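PDB 6M7D: nucleoprotein from Sendai virus, which encapsidates the viral RNA genome in a helical nucleocapsid, one subunit per six ribonucleotides, shielding it from nucleases while it serves as template for transcription and replication. Local coordinates for residues A[35-40]-A[99-104]; A[152-157]-A[206-211]; A[290-295]-A[328-333]. All coordinates share one frame; numbering follows the deposited sequence.

Contact 1 (A[35-40]-A[99-104]); sequences VSVFVL and VKYVIY
Val35 O takes a nearly straight hydrogen bond from Val102 N at 2.6 Å, and Tyr101 CA adds a CA-H...O contact to the same oxygen. Strands 35-40 and 99-104 run parallel here, with Val35 level with Tyr101 and Phe38 level with Tyr104. Five backbone bonds join them. Val35 N bonds to Lys100 O at one end, and Val39 N to Tyr104 O at the other. Val37 is bonded on both sides, its N to Val102 O and its O to Tyr104 N. The two strands cross at -33°.

On one face, Val37 CG2 comes within 3.4 Å of Tyr101 CD1. That methyl lies anti to the carbonyl carbon of Val37 (chi1 176°, CG1 opposite the backbone N) and so faces the tyrosine. Val35 CB sits at the edge of the same ring. Val35 CG2 meets Val99 CG1 at 3.6 Å. Farther along, Val39 CG1 packs on Ile103 CG2 at 3.6 Å. Helices 68-80 and 86-93 touch side chains of this face.

Phe38 and Tyr104 share the other face. They point the same way side by side, with ring planes at 86° and Phe38 CD1 3.5 Å from Tyr104 CB. Phe38 also meets the ring of Phe74. Backbone bonds thus set the register of this parallel pair in the mixed sheet, while apolar contacts tie the strands together on both faces.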
loop_
_atom_site.group_PDB
_atom_site.type_symbol
_atom_site.label_atom_id
_atom_site.label_comp_id
_atom_site.label_asym_id
_atom_site.label_seq_id
_atom_site.Cartn_x
_atom_site.Cartn_y
_atom_site.Cartn_z
ATOM N N VAL A 35 2.044 20.087 12.810
ATOM C CA VAL A 35 0.892 19.922 11.938
ATOM C C VAL A 35 -0.380 20.055 12.760
ATOM O O VAL A 35 -0.509 19.446 13.827
ATOM C CB VAL A 35 0.933 18.568 11.208
ATOM C CG1 VAL A 35 -0.108 18.542 10.152
ATOM C CG2 VAL A 35 2.295 18.341 10.593
ATOM N N SER A 36 -1.319 20.850 12.255
ATOM C CA SER A 36 -2.612 21.030 12.896
ATOM C C SER A 36 -3.552 19.926 12.438
ATOM O O SER A 36 -3.806 19.777 11.239
ATOM C CB SER A 36 -3.198 22.400 12.562
ATOM O OG SER A 36 -2.239 23.422 12.735
ATOM N N VAL A 37 -4.062 19.155 13.390
ATOM C CA VAL A 37 -5.049 18.115 13.135
ATOM C C VAL A 37 -6.338 18.516 13.829
ATOM O O VAL A 37 -6.334 18.836 15.021
ATOM C CB VAL A 37 -4.563 16.742 13.623
ATOM C CG1 VAL A 37 -5.646 15.709 13.421
ATOM C CG2 VAL A 37 -3.327 16.347 12.880
ATOM N N PHE A 38 -7.437 18.493 13.090
ATOM C CA PHE A 38 -8.725 18.956 13.581
ATOM C C PHE A 38 -9.621 17.760 13.850
ATOM O O PHE A 38 -9.931 16.994 12.934
ATOM C CB PHE A 38 -9.366 19.910 12.579
ATOM C CG PHE A 38 -8.478 21.041 12.192
ATOM C CD1 PHE A 38 -8.480 22.212 12.916
ATOM C CD2 PHE A 38 -7.623 20.928 11.116
ATOM C CE1 PHE A 38 -7.654 23.251 12.568
ATOM C CE2 PHE A 38 -6.798 21.967 10.766
ATOM C CZ PHE A 38 -6.814 23.128 11.492
ATOM N N VAL A 39 -10.029 17.603 15.103
ATOM C CA VAL A 39 -10.923 16.536 15.522
ATOM C C VAL A 39 -12.279 17.151 15.825
ATOM O O VAL A 39 -12.371 18.348 16.111
ATOM C CB VAL A 39 -10.366 15.779 16.737
ATOM C CG1 VAL A 39 -8.960 15.303 16.449
ATOM C CG2 VAL A 39 -10.380 16.655 17.962
ATOM N N LEU A 40 -13.330 16.345 15.728
ATOM C CA LEU A 40 -14.667 16.843 16.017
ATOM C C LEU A 40 -14.999 16.648 17.485
ATOM O O LEU A 40 -14.933 15.533 18.007
ATOM C CB LEU A 40 -15.704 16.131 15.155
ATOM C CG LEU A 40 -15.534 16.202 13.644
ATOM C CD1 LEU A 40 -16.854 15.917 12.966
ATOM C CD2 LEU A 40 -15.005 17.551 13.243
ATOM N N VAL A 99 6.673 14.423 12.381
ATOM C CA VAL A 99 5.904 15.671 12.682
ATOM C C VAL A 99 5.258 15.603 14.070
ATOM O O VAL A 99 5.152 14.498 14.632
ATOM C CB VAL A 99 4.818 15.938 11.620
ATOM C CG1 VAL A 99 5.379 16.494 10.320
ATOM C CG2 VAL A 99 3.961 14.710 11.362
ATOM N N LYS A 100 4.879 16.774 14.595
ATOM C CA LYS A 100 4.164 16.914 15.852
ATOM C C LYS A 100 2.742 17.350 15.542
ATOM O O LYS A 100 2.532 18.404 14.936
ATOM C CB LYS A 100 4.842 17.927 16.771
ATOM C CG LYS A 100 4.365 17.858 18.204
ATOM C CD LYS A 100 4.668 19.142 18.947
ATOM C CE LYS A 100 3.870 20.305 18.389
ATOM N NZ LYS A 100 3.981 21.511 19.248
ATOM N N TYR A 101 1.775 16.536 15.941
ATOM C CA TYR A 101 0.371 16.793 15.661
ATOM C C TYR A 101 -0.197 17.680 16.757
ATOM O O TYR A 101 -0.164 17.314 17.935
ATOM C CB TYR A 101 -0.413 15.487 15.563
ATOM C CG TYR A 101 -0.150 14.716 14.295
ATOM C CD1 TYR A 101 -0.103 15.356 13.070
ATOM C CD2 TYR A 101 0.054 13.352 14.325
ATOM C CE1 TYR A 101 0.132 14.658 11.914
ATOM C CE2 TYR A 101 0.292 12.646 13.173
ATOM C CZ TYR A 101 0.331 13.302 11.972
ATOM O OH TYR A 101 0.571 12.596 10.819
ATOM N N VAL A 102 -0.701 18.845 16.370
ATOM C CA VAL A 102 -1.379 19.754 17.282
ATOM C C VAL A 102 -2.870 19.568 17.065
ATOM O O VAL A 102 -3.414 19.977 16.036
ATOM C CB VAL A 102 -0.959 21.210 17.055
ATOM C CG1 VAL A 102 -1.291 22.045 18.270
ATOM C CG2 VAL A 102 0.509 21.279 16.760
ATOM N N ILE A 103 -3.534 18.950 18.031
ATOM C CA ILE A 103 -4.933 18.578 17.872
ATOM C C ILE A 103 -5.812 19.778 18.188
ATOM O O ILE A 103 -5.800 20.294 19.309
ATOM C CB ILE A 103 -5.288 17.382 18.763
ATOM C CG1 ILE A 103 -4.502 16.153 18.316
ATOM C CG2 ILE A 103 -6.769 17.114 18.709
ATOM C CD1 ILE A 103 -4.657 14.982 19.227
ATOM N N TYR A 104 -6.569 20.224 17.196
ATOM C CA TYR A 104 -7.577 21.255 17.359
ATOM C C TYR A 104 -8.948 20.597 17.349
ATOM O O TYR A 104 -9.134 19.531 16.762
ATOM C CB TYR A 104 -7.499 22.293 16.240
ATOM C CG TYR A 104 -6.304 23.223 16.289
ATOM C CD1 TYR A 104 -5.154 22.883 16.978
ATOM C CD2 TYR A 104 -6.335 24.447 15.641
ATOM C CE1 TYR A 104 -4.072 23.732 17.018
ATOM C CE2 TYR A 104 -5.259 25.303 15.677
ATOM C CZ TYR A 104 -4.130 24.941 16.368
ATOM O OH TYR A 104 -3.050 25.790 16.408
#

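Contact 2 (A[152-157]-A[206-211]); sequences ADPDTL and KGALVF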
loop_
_atom_site.group_PDB
_atom_site.type_symbol
_atom_site.label_atom_id
_atom_site.label_comp_id
_atom_site.label_asym_id
_atom_site.label_seq_id
_atom_site.Cartn_x
_atom_site.Cartn_y
_atom_site.Cartn_z
ATOM N N ALA A 152 -27.384 9.786 -7.557
ATOM C CA ALA A 152 -27.990 10.145 -6.255
ATOM C C ALA A 152 -27.110 11.195 -5.568
ATOM O O ALA A 152 -25.876 11.026 -5.566
ATOM C CB ALA A 152 -28.132 8.907 -5.405
ATOM N N ASP A 153 -27.741 12.219 -4.982
ATOM C CA ASP A 153 -27.016 13.322 -4.294
ATOM C C ASP A 153 -26.407 12.820 -2.979
ATOM O O ASP A 153 -26.921 11.830 -2.421
ATOM C CB ASP A 153 -27.903 14.555 -4.103
ATOM C CG ASP A 153 -28.189 15.297 -5.396
ATOM O OD1 ASP A 153 -27.615 14.909 -6.433
ATOM O OD2 ASP A 153 -28.984 16.257 -5.357
ATOM N N PRO A 154 -25.323 13.450 -2.472
ATOM C CA PRO A 154 -24.688 13.020 -1.223
ATOM C C PRO A 154 -25.662 13.145 -0.042
ATOM O O PRO A 154 -25.667 12.270 0.803
ATOM C CB PRO A 154 -23.503 13.983 -1.056
ATOM C CG PRO A 154 -23.873 15.183 -1.901
ATOM C CD PRO A 154 -24.661 14.613 -3.062
ATOM N N ASP A 155 -26.455 14.221 -0.017
ATOM C CA ASP A 155 -27.432 14.434 1.084
ATOM C C ASP A 155 -28.445 13.283 1.072
ATOM O O ASP A 155 -28.749 12.756 2.159
ATOM C CB ASP A 155 -28.122 15.793 0.948
ATOM C CG ASP A 155 -28.877 16.212 2.199
ATOM O OD1 ASP A 155 -29.606 17.221 2.132
ATOM O OD2 ASP A 155 -28.727 15.525 3.229
ATOM N N THR A 156 -28.918 12.894 -0.117
ATOM C CA THR A 156 -29.877 11.763 -0.242
ATOM C C THR A 156 -29.184 10.478 0.222
ATOM O O THR A 156 -29.810 9.707 0.974
ATOM C CB THR A 156 -30.386 11.632 -1.683
ATOM O OG1 THR A 156 -31.065 12.842 -2.021
ATOM C CG2 THR A 156 -31.319 10.455 -1.870
ATOM N N LEU A 157 -27.924 10.293 -0.182
ATOM C CA LEU A 157 -27.134 9.130 0.203
ATOM C C LEU A 157 -26.806 9.146 1.685
ATOM O O LEU A 157 -26.662 8.085 2.296
ATOM C CB LEU A 157 -25.848 9.069 -0.613
ATOM C CG LEU A 157 -25.964 8.584 -2.055
ATOM C CD1 LEU A 157 -24.607 8.608 -2.711
ATOM C CD2 LEU A 157 -26.548 7.191 -2.105
ATOM N N LYS A 206 -20.280 4.849 -3.032
ATOM C CA LYS A 206 -21.344 5.200 -3.954
ATOM C C LYS A 206 -20.842 6.226 -4.962
ATOM O O LYS A 206 -19.784 6.828 -4.797
ATOM C CB LYS A 206 -22.557 5.732 -3.201
ATOM C CG LYS A 206 -23.637 4.705 -2.980
ATOM C CD LYS A 206 -23.243 3.728 -1.903
ATOM C CE LYS A 206 -24.326 2.701 -1.679
ATOM N NZ LYS A 206 -23.984 1.808 -0.548
ATOM N N GLY A 207 -21.630 6.428 -6.018
ATOM C CA GLY A 207 -21.171 7.248 -7.127
ATOM C C GLY A 207 -20.944 8.701 -6.767
ATOM O O GLY A 207 -20.174 9.394 -7.435
ATOM N N ALA A 208 -21.597 9.184 -5.710
ATOM C CA ALA A 208 -21.499 10.598 -5.376
ATOM C C ALA A 208 -20.211 10.925 -4.636
ATOM O O ALA A 208 -19.801 12.089 -4.599
ATOM C CB ALA A 208 -22.704 11.026 -4.545
ATOM N N LEU A 209 -19.565 9.929 -4.036
ATOM C CA LEU A 209 -18.355 10.150 -3.260
ATOM C C LEU A 209 -17.133 9.494 -3.881
ATOM O O LEU A 209 -16.158 9.232 -3.174
ATOM C CB LEU A 209 -18.546 9.652 -1.831
ATOM C CG LEU A 209 -19.578 10.396 -0.991
ATOM C CD1 LEU A 209 -19.834 9.622 0.270
ATOM C CD2 LEU A 209 -19.111 11.800 -0.666
ATOM N N VAL A 210 -17.165 9.223 -5.182
ATOM C CA VAL A 210 -16.020 8.625 -5.855
ATOM C C VAL A 210 -15.027 9.722 -6.209
ATOM O O VAL A 210 -15.350 10.637 -6.969
ATOM C CB VAL A 210 -16.461 7.855 -7.104
ATOM C CG1 VAL A 210 -15.264 7.479 -7.939
ATOM C CG2 VAL A 210 -17.229 6.626 -6.708
ATOM N N PHE A 211 -13.813 9.626 -5.671
ATOM C CA PHE A 211 -12.783 10.622 -5.938
ATOM C C PHE A 211 -12.605 10.833 -7.434
ATOM O O PHE A 211 -12.671 9.889 -8.224
ATOM C CB PHE A 211 -11.445 10.184 -5.342
ATOM C CG PHE A 211 -11.376 10.265 -3.852
ATOM C CD1 PHE A 211 -12.425 10.769 -3.115
ATOM C CD2 PHE A 211 -10.252 9.829 -3.187
ATOM C CE1 PHE A 211 -12.351 10.829 -1.748
ATOM C CE2 PHE A 211 -10.176 9.894 -1.825
ATOM C CZ PHE A 211 -11.225 10.392 -1.105
#
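The start of helix 154-160 packs against the loop that leads from helix 188-202 to helix 213-225. Ala208 and Leu157 carry most of this contact. The methyl of Ala208 points at the other segment. Ala208 CB lies 3.3 Å from Ala152 O, just ahead of the helix, and 3.6 Å from Leu157 CD1. Pro154, the first residue of the helix, borders the same methyl more loosely, with its CD 4.3 Å from Ala208 CB.

Leu157 sits one turn into the helix. Its CG is anti to the carbonyl carbon (chi1 -77°), and the two methyls reach the loop. Leu157 CD1 touches Lys206 CB at 3.6 Å, and Leu157 CD2 lies 3.9 Å from Lys206 CG. The leucine therefore meets the aliphatic root of the lysine. The Lys206 chain bends at chi2 (75°) and carries its amino group away from Leu157. There NZ bonds to Gly203 O, and the lysine makes a cation-pi contact with Tyr161.

Each segment has one internal backbone bond. Leu157 N bonds to Asp153 O in the first turn of the helix, and Leu209 N bonds to Lys206 O at 3.2 Å. Leu209 packs on Cys166 and Ala169 of helix 163-181. The arrangement is a helix N-terminus packed by van der Waals contacts, mostly apolar, on an interhelical loop, at the surface of the largely helical region that corresponds to Ncore.

Contact 3 (A[290-295]-A[328-333]); sequences RPDINK and NYPALW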
loop_
_atom_site.group_PDB
_atom_site.type_symbol
_atom_site.label_atom_id
_atom_site.label_comp_id
_atom_site.label_asym_id
_atom_site.label_seq_id
_atom_site.Cartn_x
_atom_site.Cartn_y
_atom_site.Cartn_z
ATOM N N ARG A 290 23.052 -19.667 -6.731
ATOM C CA ARG A 290 23.322 -20.154 -5.380
ATOM C C ARG A 290 23.604 -19.028 -4.394
ATOM O O ARG A 290 22.973 -19.003 -3.322
ATOM C CB ARG A 290 24.458 -21.175 -5.428
ATOM C CG ARG A 290 24.773 -21.791 -4.103
ATOM C CD ARG A 290 24.743 -23.288 -4.183
ATOM N NE ARG A 290 24.490 -23.875 -2.876
ATOM C CZ ARG A 290 24.194 -25.152 -2.680
ATOM N NH1 ARG A 290 23.977 -25.601 -1.454
ATOM N NH2 ARG A 290 24.117 -25.978 -3.709
ATOM N N PRO A 291 24.513 -18.085 -4.661
ATOM C CA PRO A 291 24.669 -16.973 -3.719
ATOM C C PRO A 291 23.419 -16.131 -3.603
ATOM O O PRO A 291 23.119 -15.616 -2.522
ATOM C CB PRO A 291 25.845 -16.184 -4.305
ATOM C CG PRO A 291 25.888 -16.566 -5.716
ATOM C CD PRO A 291 25.473 -17.973 -5.772
ATOM N N ASP A 292 22.655 -16.007 -4.684
ATOM C CA ASP A 292 21.409 -15.256 -4.634
ATOM C C ASP A 292 20.323 -16.014 -3.892
ATOM O O ASP A 292 19.469 -15.396 -3.260
ATOM C CB ASP A 292 20.971 -14.910 -6.047
ATOM C CG ASP A 292 21.986 -14.063 -6.766
ATOM O OD1 ASP A 292 22.770 -13.373 -6.084
ATOM O OD2 ASP A 292 22.010 -14.079 -8.007
ATOM N N ILE A 293 20.357 -17.342 -3.918
ATOM C CA ILE A 293 19.437 -18.121 -3.097
ATOM C C ILE A 293 19.779 -17.964 -1.621
ATOM O O ILE A 293 18.887 -17.862 -0.777
ATOM C CB ILE A 293 19.444 -19.595 -3.541
ATOM C CG1 ILE A 293 18.553 -19.782 -4.762
ATOM C CG2 ILE A 293 18.971 -20.499 -2.435
ATOM C CD1 ILE A 293 18.949 -20.937 -5.632
ATOM N N ASN A 294 21.071 -17.920 -1.286
ATOM C CA ASN A 294 21.456 -17.641 0.097
ATOM C C ASN A 294 21.016 -16.248 0.525
ATOM O O ASN A 294 20.523 -16.054 1.646
ATOM C CB ASN A 294 22.966 -17.784 0.264
ATOM C CG ASN A 294 23.453 -19.177 -0.013
ATOM O OD1 ASN A 294 22.714 -20.143 0.135
ATOM N ND2 ASN A 294 24.711 -19.291 -0.418
ATOM N N LYS A 295 21.217 -15.262 -0.347
ATOM C CA LYS A 295 20.747 -13.912 -0.079
ATOM C C LYS A 295 19.249 -13.892 0.169
ATOM O O LYS A 295 18.780 -13.251 1.111
ATOM C CB LYS A 295 21.106 -12.997 -1.246
ATOM C CG LYS A 295 20.826 -11.531 -1.002
ATOM C CD LYS A 295 21.832 -10.931 -0.045
ATOM C CE LYS A 295 21.532 -9.464 0.220
ATOM N NZ LYS A 295 20.303 -9.260 1.036
ATOM N N ASN A 328 20.405 -6.911 -5.321
ATOM C CA ASN A 328 21.207 -7.704 -4.405
ATOM C C ASN A 328 21.165 -9.186 -4.721
ATOM O O ASN A 328 22.013 -9.934 -4.229
ATOM C CB ASN A 328 20.745 -7.486 -2.963
ATOM C CG ASN A 328 20.289 -6.068 -2.706
ATOM O OD1 ASN A 328 21.090 -5.181 -2.437
ATOM N ND2 ASN A 328 18.996 -5.851 -2.789
ATOM N N TYR A 329 20.201 -9.628 -5.522
ATOM C CA TYR A 329 20.121 -11.016 -5.977
ATOM C C TYR A 329 19.734 -11.018 -7.449
ATOM O O TYR A 329 18.710 -11.574 -7.837
ATOM C CB TYR A 329 19.127 -11.814 -5.130
ATOM C CG TYR A 329 17.822 -11.097 -4.853
ATOM C CD1 TYR A 329 17.734 -10.129 -3.865
ATOM C CD2 TYR A 329 16.683 -11.383 -5.584
ATOM C CE1 TYR A 329 16.570 -9.474 -3.628
ATOM C CE2 TYR A 329 15.518 -10.731 -5.348
ATOM C CZ TYR A 329 15.463 -9.782 -4.369
ATOM O OH TYR A 329 14.294 -9.126 -4.123
ATOM N N PRO A 330 20.562 -10.415 -8.307
ATOM C CA PRO A 330 20.105 -10.127 -9.673
ATOM C C PRO A 330 19.972 -11.348 -10.560
ATOM O O PRO A 330 19.122 -11.346 -11.452
ATOM C CB PRO A 330 21.178 -9.166 -10.205
ATOM C CG PRO A 330 22.068 -8.882 -9.072
ATOM C CD PRO A 330 21.954 -9.991 -8.118
ATOM N N ALA A 331 20.780 -12.386 -10.367
ATOM C CA ALA A 331 20.659 -13.562 -11.217
ATOM C C ALA A 331 19.416 -14.362 -10.862
ATOM O O ALA A 331 18.667 -14.791 -11.746
ATOM C CB ALA A 331 21.909 -14.430 -11.108
ATOM N N LEU A 332 19.181 -14.572 -9.570
ATOM C CA LEU A 332 17.962 -15.241 -9.142
ATOM C C LEU A 332 16.739 -14.412 -9.484
ATOM O O LEU A 332 15.701 -14.956 -9.864
ATOM C CB LEU A 332 18.018 -15.525 -7.647
ATOM C CG LEU A 332 16.902 -16.382 -7.065
ATOM C CD1 LEU A 332 16.837 -17.728 -7.750
ATOM C CD2 LEU A 332 17.109 -16.533 -5.594
ATOM N N TRP A 333 16.851 -13.091 -9.385
ATOM C CA TRP A 333 15.736 -12.233 -9.753
ATOM C C TRP A 333 15.450 -12.296 -11.244
ATOM O O TRP A 333 14.290 -12.328 -11.647
ATOM C CB TRP A 333 16.007 -10.795 -9.331
ATOM C CG TRP A 333 14.970 -9.846 -9.826
ATOM C CD1 TRP A 333 13.742 -9.643 -9.300
ATOM C CD2 TRP A 333 15.065 -8.989 -10.962
ATOM N NE1 TRP A 333 13.065 -8.705 -10.024
ATOM C CE2 TRP A 333 13.859 -8.285 -11.052
ATOM C CE3 TRP A 333 16.059 -8.743 -11.909
ATOM C CZ2 TRP A 333 13.614 -7.356 -12.050
ATOM C CZ3 TRP A 333 15.816 -7.821 -12.892
ATOM C CH2 TRP A 333 14.603 -7.139 -12.958
#
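Asp292 OD2 accepts a hydrogen bond from Leu332 N at 3.3 Å. The donor comes on the anti side of the oxygen, 27° out of the carboxylate plane. Ala331 N adds a weak bond to Asp292 OD2 at 3.2 Å. The aspartate CG lies beside its own backbone N (chi1 -61°), and the carboxylate reaches across to the start of helix 330-343. Asp292 CB packs against Leu332 CB, and it also meets Tyr329 CB at 3.7 Å.

An acid from one helix thus faces the first amides of another. Tyr329 is the N-cap residue of helix 330-343, and the Asp292 carboxylate binds the amides of its first turn from outside that helix. The positive end of the helix dipole would probably favour the charged form of this buried acid.

Apolar and aliphatic contacts flank the pair. Ile293 CG1 meets Leu332 CD2 at 3.7 Å, the two side chains crossing at about a right angle. On the other flank, Lys295 CE lies 3.8 Å from Asn328 CB. Its NZ makes a long, weak ion pair with Glu323.

Farther out, the end of Tyr329 leads away from 290-295 and packs farther along the same helix, on Leu296 and Leu299, while its OH bonds to Phe324 O. The Trp333 ring meets that of the RNA-binding residue Tyr356, and Pro330 also approaches Tyr356, with their side chains about 4 Å apart.

The three contacts follow one another along the chain and do not touch. Contacts 1 and 2 are the closest pair, with centres 28 Å apart and nearest atoms about 14 Å apart. Contact 3 lies on the opposite side of the chain's centre from both, its centre 46 Å from that of contact 1 and 50 Å from contact 2's. Distance to the RNA also separates them. The nearest atom of contact 3 is about 6 Å from the bound nucleic acid, against about 16 Å for contact 2 and 21 Å for contact 1. Contact 3 alone adjoins RNA-binding residues, Tyr356 and Arg354. Contact 1, a strand pairing, and contact 2, a loop-helix packing, lie away from them.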